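Local coordinates for protein transcriptional regulator, putative (Pseudomonas syringae pv. tomato, PDB 2R5F) that probably acts as a DNA-binding transcriptional regulator of the SorC family, represented here by its putative sugar-binding domain, at residues I63-S67 and Q91-G95; I153-G159 and I224-L230; I160-E164 and R235-I240. One frame throughout, in Å; residues are numbered along the deposited sequence.

Contact 1: I63-S67 and Q91-G95; sequences ISSWS and QLLGG. With SO4 (sulfate ion), chain B.
I63 and Q91 pair as neighbours in parallel strands, and the touching parts of the two segments run 27° apart. The link is a single backbone hydrogen bond, from L92 N to I63 O at 2.9 Å. Beyond it the paths differ. S64 to S67 fold into a type I beta turn. Strand 88-94 is interrupted at L92, resumes at L93 and G94, and ends before G95.

W66, in the turn, points its side chain toward L93 to G95. With W66 CG anti to its carbonyl carbon (chi1 -67°), the pyrrole edge comes up to L93. The two side chains meet at about a right angle, with W66 CD1 3.6 Å from L93 CG. L93 O lies at the ring edge, in its plane, 3.4 Å from W66 NE1. Further along, W66 CZ2 comes within 3.8 Å of G95 N. S65 OG sits against the aliphatic part of Q91, 3.2 Å from Q91 CG. The Q91 amide is held at both ends: its NE2 donates to L93 O at 3.0 Å, and its OE1 accepts from L122 N. L92 packs its CG against I63 N at 3.5 Å.

S67 is the N-cap of helix 68-75. Its OG bonds I70 N and also donates to sulfate O3 at 2.6 Å. A buried contact that mixes aliphatic packing with amide and hydroxyl groups thus passes into a polar helix start that takes up an anion, probably from the crystallisation liquor.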
# COMPACT_ATOMS: atom_id res chain seq x y z
N ILE A 63 5.12 -4.32 2.71
CA ILE A 63 4.50 -2.99 2.86
C ILE A 63 5.38 -1.88 2.25
O ILE A 63 6.61 -1.91 2.34
CB ILE A 63 4.10 -2.60 4.33
CG1 ILE A 63 5.33 -2.38 5.23
CG2 ILE A 63 3.10 -3.58 4.94
CD1 ILE A 63 5.03 -1.47 6.48
N SER A 64 4.70 -0.91 1.66
CA SER A 64 5.33 0.34 1.21
C SER A 64 5.63 1.23 2.42
O SER A 64 4.80 2.08 2.81
CB SER A 64 4.35 1.06 0.27
OG SER A 64 5.05 2.08 -0.42
N SER A 65 6.79 1.06 3.04
CA SER A 65 6.95 1.64 4.37
C SER A 65 7.03 3.18 4.43
O SER A 65 6.85 3.75 5.49
CB SER A 65 8.11 0.98 5.13
OG SER A 65 9.03 0.44 4.21
N TRP A 66 7.27 3.83 3.30
CA TRP A 66 7.29 5.31 3.26
C TRP A 66 5.89 5.98 3.29
O TRP A 66 5.79 7.20 3.38
CB TRP A 66 8.10 5.82 2.06
CG TRP A 66 9.58 5.52 2.16
CD1 TRP A 66 10.16 4.29 2.07
CD2 TRP A 66 10.66 6.46 2.36
NE1 TRP A 66 11.52 4.39 2.20
CE2 TRP A 66 11.86 5.71 2.37
CE3 TRP A 66 10.72 7.85 2.53
CZ2 TRP A 66 13.12 6.30 2.55
CZ3 TRP A 66 11.99 8.45 2.70
CH2 TRP A 66 13.16 7.67 2.71
N SER A 67 4.84 5.17 3.22
CA SER A 67 3.48 5.68 3.16
C SER A 67 2.90 6.12 4.52
O SER A 67 2.93 5.37 5.49
CB SER A 67 2.58 4.64 2.50
OG SER A 67 1.22 4.99 2.65
N GLN A 91 9.91 -5.05 4.06
CA GLN A 91 9.96 -3.67 3.62
C GLN A 91 10.10 -3.65 2.10
O GLN A 91 11.05 -4.22 1.57
CB GLN A 91 11.17 -3.00 4.25
CG GLN A 91 11.39 -1.60 3.75
CD GLN A 91 12.26 -0.82 4.68
OE1 GLN A 91 12.78 -1.37 5.64
NE2 GLN A 91 12.45 0.46 4.41
N LEU A 92 9.17 -2.99 1.40
CA LEU A 92 9.15 -3.06 -0.08
C LEU A 92 9.81 -1.89 -0.79
O LEU A 92 9.83 -1.88 -2.02
CB LEU A 92 7.74 -3.19 -0.61
CG LEU A 92 6.89 -4.43 -0.32
CD1 LEU A 92 5.54 -4.22 -0.97
CD2 LEU A 92 7.51 -5.72 -0.78
N LEU A 93 10.28 -0.90 -0.03
CA LEU A 93 10.95 0.29 -0.58
C LEU A 93 11.88 0.85 0.48
O LEU A 93 11.48 1.01 1.64
CB LEU A 93 9.94 1.38 -0.99
CG LEU A 93 10.46 2.83 -1.20
CD1 LEU A 93 11.62 2.90 -2.14
CD2 LEU A 93 9.36 3.76 -1.69
N GLY A 94 13.11 1.15 0.08
CA GLY A 94 14.09 1.74 0.98
C GLY A 94 14.99 2.70 0.22
O GLY A 94 15.28 2.49 -0.96
N GLY A 95 15.42 3.75 0.91
CA GLY A 95 16.28 4.77 0.34
C GLY A 95 17.23 5.28 1.40
O GLY A 95 17.55 4.54 2.33
S SO4 B . 0.90 8.39 1.26
O1 SO4 B . 0.83 9.18 0.04
O2 SO4 B . -0.04 8.87 2.27
O3 SO4 B . 0.63 7.00 1.03
O4 SO4 B . 2.21 8.59 1.87

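Contact 2: I153-G159 and I224-L230; sequences ITLAIVG and INRVLGL
The R226 guanidinium carries L155 CD1 over one face, 4.1 Å above its plane and near its centre. L155 CD1 also touches R226 CG at 3.8 Å, and the two side chains meet at a slant. At its polar end the guanidinium is bound outside the pair. NE donates to Y50 OH. The others are weak: NH1 bonds S54 O, and NH2 has a long ion pair with D59.

Strands 155-158 and 226-230 run parallel, with their axes 4.6 Å apart at the closest approach. A regular ladder joins them. A156 N bonds R226 O, L228 N bonds A156 O at 2.7 Å, V158 N bonds L228 O and L230 N bonds V158 O.

On the face with L155, I157 and L228, the I157 CG2 branch reaches L230 CD1 at 3.8 Å. It points that way because CG2 is anti to the backbone N. I157 and L230 also pack on I70, and L228 on Y50. On the face with A156, V158 and V227, V158 CG2 lies 4.0 Å from V227 CG1. At the start of the pair I224 CD1 fills the corner between I153 CG2 and A156 CB (3.9 Å). A water bridges I153 O and N225 N there.

Mostly apolar side chains line both faces. The ladder uses the amides of A156, V158, L228 and L230, while V227 N goes to D250. This is the chemistry of an interior parallel sheet, with the polar side chains T154, N225 and R226 at its start.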
# COMPACT_ATOMS: atom_id res chain seq x y z
N ILE A 153 6.03 -13.04 -1.22
CA ILE A 153 4.93 -12.15 -0.79
C ILE A 153 3.56 -12.49 -1.36
O ILE A 153 3.41 -12.73 -2.55
CB ILE A 153 5.28 -10.68 -1.03
CG1 ILE A 153 6.33 -10.24 -0.00
CG2 ILE A 153 4.03 -9.79 -0.89
CD1 ILE A 153 7.15 -9.12 -0.52
N THR A 154 2.56 -12.54 -0.47
CA THR A 154 1.21 -12.92 -0.81
C THR A 154 0.21 -11.80 -0.61
O THR A 154 -0.86 -11.83 -1.20
CB THR A 154 0.76 -14.16 -0.01
OG1 THR A 154 0.62 -13.80 1.37
CG2 THR A 154 1.76 -15.26 -0.14
N LEU A 155 0.54 -10.83 0.23
CA LEU A 155 -0.26 -9.63 0.44
C LEU A 155 0.64 -8.40 0.42
O LEU A 155 1.43 -8.20 1.35
CB LEU A 155 -0.98 -9.70 1.78
CG LEU A 155 -1.73 -8.45 2.31
CD1 LEU A 155 -2.88 -8.01 1.43
CD2 LEU A 155 -2.23 -8.74 3.72
N ALA A 156 0.55 -7.61 -0.64
CA ALA A 156 1.25 -6.30 -0.66
C ALA A 156 0.31 -5.21 -0.24
O ALA A 156 -0.77 -5.09 -0.77
CB ALA A 156 1.87 -6.00 -2.03
N ILE A 157 0.74 -4.40 0.74
CA ILE A 157 -0.01 -3.25 1.17
C ILE A 157 0.73 -1.98 0.73
O ILE A 157 1.87 -1.75 1.13
CB ILE A 157 -0.19 -3.22 2.72
CG1 ILE A 157 -0.63 -4.60 3.23
CG2 ILE A 157 -1.13 -2.05 3.11
CD1 ILE A 157 -0.65 -4.72 4.67
N VAL A 158 0.10 -1.16 -0.09
CA VAL A 158 0.80 -0.04 -0.77
C VAL A 158 0.01 1.25 -0.73
O VAL A 158 -1.23 1.25 -0.83
CB VAL A 158 1.17 -0.39 -2.27
CG1 VAL A 158 2.08 -1.64 -2.38
CG2 VAL A 158 -0.08 -0.55 -3.14
N GLY A 159 0.70 2.37 -0.59
CA GLY A 159 0.07 3.65 -0.74
C GLY A 159 0.23 3.97 -2.21
O GLY A 159 0.94 3.27 -2.93
N ILE A 224 1.21 -10.44 -7.61
CA ILE A 224 1.02 -10.82 -6.20
C ILE A 224 -0.42 -11.28 -5.94
O ILE A 224 -1.37 -10.63 -6.42
CB ILE A 224 1.50 -9.70 -5.22
CG1 ILE A 224 3.03 -9.66 -5.22
CG2 ILE A 224 1.01 -9.95 -3.80
CD1 ILE A 224 3.63 -8.51 -4.49
N ASN A 225 -0.57 -12.39 -5.22
CA ASN A 225 -1.88 -12.95 -4.83
C ASN A 225 -2.95 -11.87 -4.53
O ASN A 225 -4.10 -11.98 -4.96
CB ASN A 225 -1.74 -13.90 -3.61
CG ASN A 225 -1.29 -15.32 -4.00
OD1 ASN A 225 -0.76 -16.08 -3.16
ND2 ASN A 225 -1.49 -15.69 -5.26
N ARG A 226 -2.56 -10.83 -3.80
CA ARG A 226 -3.49 -9.82 -3.28
C ARG A 226 -2.75 -8.52 -2.98
O ARG A 226 -1.86 -8.48 -2.13
CB ARG A 226 -4.15 -10.39 -2.03
CG ARG A 226 -5.10 -9.54 -1.25
CD ARG A 226 -6.05 -10.51 -0.58
NE ARG A 226 -6.42 -10.15 0.79
CZ ARG A 226 -5.95 -10.73 1.89
NH1 ARG A 226 -6.36 -10.32 3.08
NH2 ARG A 226 -5.07 -11.72 1.81
N VAL A 227 -3.08 -7.46 -3.70
CA VAL A 227 -2.46 -6.16 -3.46
C VAL A 227 -3.53 -5.21 -2.91
O VAL A 227 -4.57 -4.97 -3.55
CB VAL A 227 -1.79 -5.58 -4.73
CG1 VAL A 227 -1.19 -4.20 -4.48
CG2 VAL A 227 -0.72 -6.54 -5.23
N LEU A 228 -3.26 -4.72 -1.71
CA LEU A 228 -4.13 -3.78 -1.02
C LEU A 228 -3.60 -2.39 -1.29
O LEU A 228 -2.48 -2.08 -0.88
CB LEU A 228 -4.12 -4.08 0.50
CG LEU A 228 -4.93 -3.28 1.54
CD1 LEU A 228 -6.38 -3.15 1.17
CD2 LEU A 228 -4.85 -3.93 2.92
N GLY A 229 -4.37 -1.56 -1.99
CA GLY A 229 -4.11 -0.12 -2.08
C GLY A 229 -4.82 0.74 -1.05
O GLY A 229 -6.03 0.62 -0.87
N LEU A 230 -4.06 1.64 -0.39
CA LEU A 230 -4.62 2.53 0.60
C LEU A 230 -4.36 4.00 0.20
O LEU A 230 -3.26 4.47 0.37
CB LEU A 230 -4.03 2.28 2.02
CG LEU A 230 -4.02 0.89 2.67
CD1 LEU A 230 -3.32 0.95 4.01
CD2 LEU A 230 -5.44 0.29 2.85
O HOH W 1 2.16 -14.00 -4.44

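Contact 3: I160-E164 and R235-I240; sequences IGELE and RKVQAI. With SO4 (sulfate ion), chain B.
I160 and A239 form the close part of the contact, together with I240. I160 CG2 lies anti to the backbone N. This turns it into the helix, 4.1 Å from both A239 CB and I240 CG1. A239 is small, and its CB fits against the strand backbone, 3.7 Å from G161 O. These three side chains are buried. I240 also leans on T258 and L262 of helix 256-262.

K236 reaches across to the strand backbone at I160. Its chain bends at chi2 and then extends. NZ donates to I160 O at 2.7 Å, from a position tilted 23° out of the carbonyl plane. The same NZ donates to sulfate O1 at 2.9 Å. One ammonium group thus links the strand backbone at I160 to the anion, which S67 OG, S68 N and T69 OG1 also bind.

The outer side is looser. E162 lays its CB over R235 O at 3.5 Å. E162 OE2 stays 4.7 Å from R235 NH1. E162 OE1 stays 4.9 Å from K236 NZ. These pairs do not touch, but their opposite charges probably attract at longer range. The E162 carboxylate and the R235 guanidinium are turned 42° from each other. E164 O lies at the edge of the R235 guanidinium, in its plane, 2.9 Å from R235 NH1. Both E164 and R235 are exposed.

The sulfate probably comes from the crystallisation liquor, but its site is consistent with a pocket for a phosphorylated effector. The succession of strand 226-230 and helix 237-245 beside parallel strand 155-162 fits an alpha/beta domain of the Rossmann-like clan.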
# COMPACT_ATOMS: atom_id res chain seq x y z
N ILE A 160 -0.42 5.03 -2.67
CA ILE A 160 -0.33 5.44 -4.06
C ILE A 160 0.03 6.92 -4.02
O ILE A 160 -0.69 7.71 -3.42
CB ILE A 160 -1.66 5.15 -4.82
CG1 ILE A 160 -1.90 3.63 -4.89
CG2 ILE A 160 -1.66 5.75 -6.24
CD1 ILE A 160 -3.35 3.23 -4.99
N GLY A 161 1.18 7.29 -4.59
CA GLY A 161 1.58 8.70 -4.64
C GLY A 161 1.13 9.40 -5.92
O GLY A 161 1.09 8.79 -7.00
N GLU A 162 0.80 10.68 -5.82
CA GLU A 162 0.52 11.50 -7.01
C GLU A 162 1.77 12.26 -7.46
O GLU A 162 2.59 12.65 -6.62
CB GLU A 162 -0.65 12.45 -6.72
CG GLU A 162 -0.34 13.72 -5.85
CD GLU A 162 -0.25 13.46 -4.33
OE1 GLU A 162 0.36 12.45 -3.90
OE2 GLU A 162 -0.79 14.28 -3.54
N LEU A 163 1.93 12.47 -8.77
CA LEU A 163 2.96 13.37 -9.32
C LEU A 163 2.41 14.74 -9.76
O LEU A 163 1.69 14.84 -10.75
CB LEU A 163 3.70 12.72 -10.49
CG LEU A 163 5.22 13.00 -10.56
CD1 LEU A 163 5.85 12.14 -11.62
CD2 LEU A 163 5.55 14.47 -10.82
N GLU A 164 2.82 15.78 -9.03
CA GLU A 164 2.30 17.15 -9.11
C GLU A 164 1.22 17.31 -8.05
O GLU A 164 1.48 17.09 -6.87
CB GLU A 164 1.71 17.53 -10.49
CG GLU A 164 2.68 17.59 -11.65
CD GLU A 164 1.96 17.69 -13.00
OE1 GLU A 164 0.94 18.41 -13.10
OE2 GLU A 164 2.42 17.04 -13.96
N ARG A 235 -6.50 15.10 -4.89
CA ARG A 235 -5.26 15.20 -5.68
C ARG A 235 -4.72 13.85 -6.19
O ARG A 235 -3.84 13.80 -7.06
CB ARG A 235 -4.17 15.91 -4.89
CG ARG A 235 -4.56 17.30 -4.43
CD ARG A 235 -3.37 18.25 -4.47
NE ARG A 235 -3.23 18.94 -5.77
CZ ARG A 235 -2.14 18.90 -6.54
NH1 ARG A 235 -1.07 18.19 -6.16
NH2 ARG A 235 -2.11 19.57 -7.69
N LYS A 236 -5.26 12.77 -5.66
CA LYS A 236 -4.76 11.43 -5.95
C LYS A 236 -5.59 10.67 -7.00
O LYS A 236 -5.15 9.63 -7.48
CB LYS A 236 -4.75 10.58 -4.67
CG LYS A 236 -3.74 11.01 -3.63
CD LYS A 236 -3.16 9.78 -3.01
CE LYS A 236 -2.32 10.13 -1.81
NZ LYS A 236 -1.78 8.89 -1.25
N VAL A 237 -6.79 11.18 -7.32
CA VAL A 237 -7.72 10.50 -8.24
C VAL A 237 -7.07 9.97 -9.55
O VAL A 237 -7.14 8.77 -9.83
CB VAL A 237 -9.04 11.34 -8.47
CG1 VAL A 237 -10.01 10.64 -9.41
CG2 VAL A 237 -9.76 11.61 -7.13
N GLN A 238 -6.41 10.83 -10.32
CA GLN A 238 -5.77 10.42 -11.57
C GLN A 238 -4.71 9.33 -11.33
O GLN A 238 -4.57 8.39 -12.12
CB GLN A 238 -5.13 11.62 -12.27
CG GLN A 238 -4.73 11.33 -13.72
CD GLN A 238 -3.80 12.35 -14.30
OE1 GLN A 238 -3.03 12.99 -13.57
NE2 GLN A 238 -3.85 12.52 -15.62
N ALA A 239 -3.97 9.48 -10.23
CA ALA A 239 -2.96 8.53 -9.80
C ALA A 239 -3.57 7.18 -9.48
O ALA A 239 -3.09 6.15 -9.96
CB ALA A 239 -2.20 9.07 -8.58
N ILE A 240 -4.61 7.17 -8.65
CA ILE A 240 -5.34 5.95 -8.29
C ILE A 240 -6.00 5.27 -9.50
O ILE A 240 -5.93 4.04 -9.65
CB ILE A 240 -6.37 6.23 -7.20
CG1 ILE A 240 -5.64 6.74 -5.93
CG2 ILE A 240 -7.16 4.96 -6.85
CD1 ILE A 240 -6.57 7.46 -4.97
S SO4 B . 0.90 8.39 1.26
O1 SO4 B . 0.83 9.18 0.04
O2 SO4 B . -0.04 8.87 2.27
O3 SO4 B . 0.63 7.00 1.03
O4 SO4 B . 2.21 8.59 1.87

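How the contacts relate
From the N terminus, contact 1 closes first. It joins the end of strand 60-63 to strand 88-94 around a loop that holds helix 68-75. Contacts 2 and 3 open later and cross: 153-159 runs directly into 160-164, and 224-230 leads on to 235-240. Contact 2 pairs strands 155-162 and 226-230, and contact 3 sets the last part of the first against the helix that follows the second. Contacts 1 and 2 meet at S64 N and I157 O, 3.0 Å apart, where strand 60-63 neighbours strand 155-162. Contacts 1 and 3 do not touch, but both reach the same sulfate, through S67 and K236.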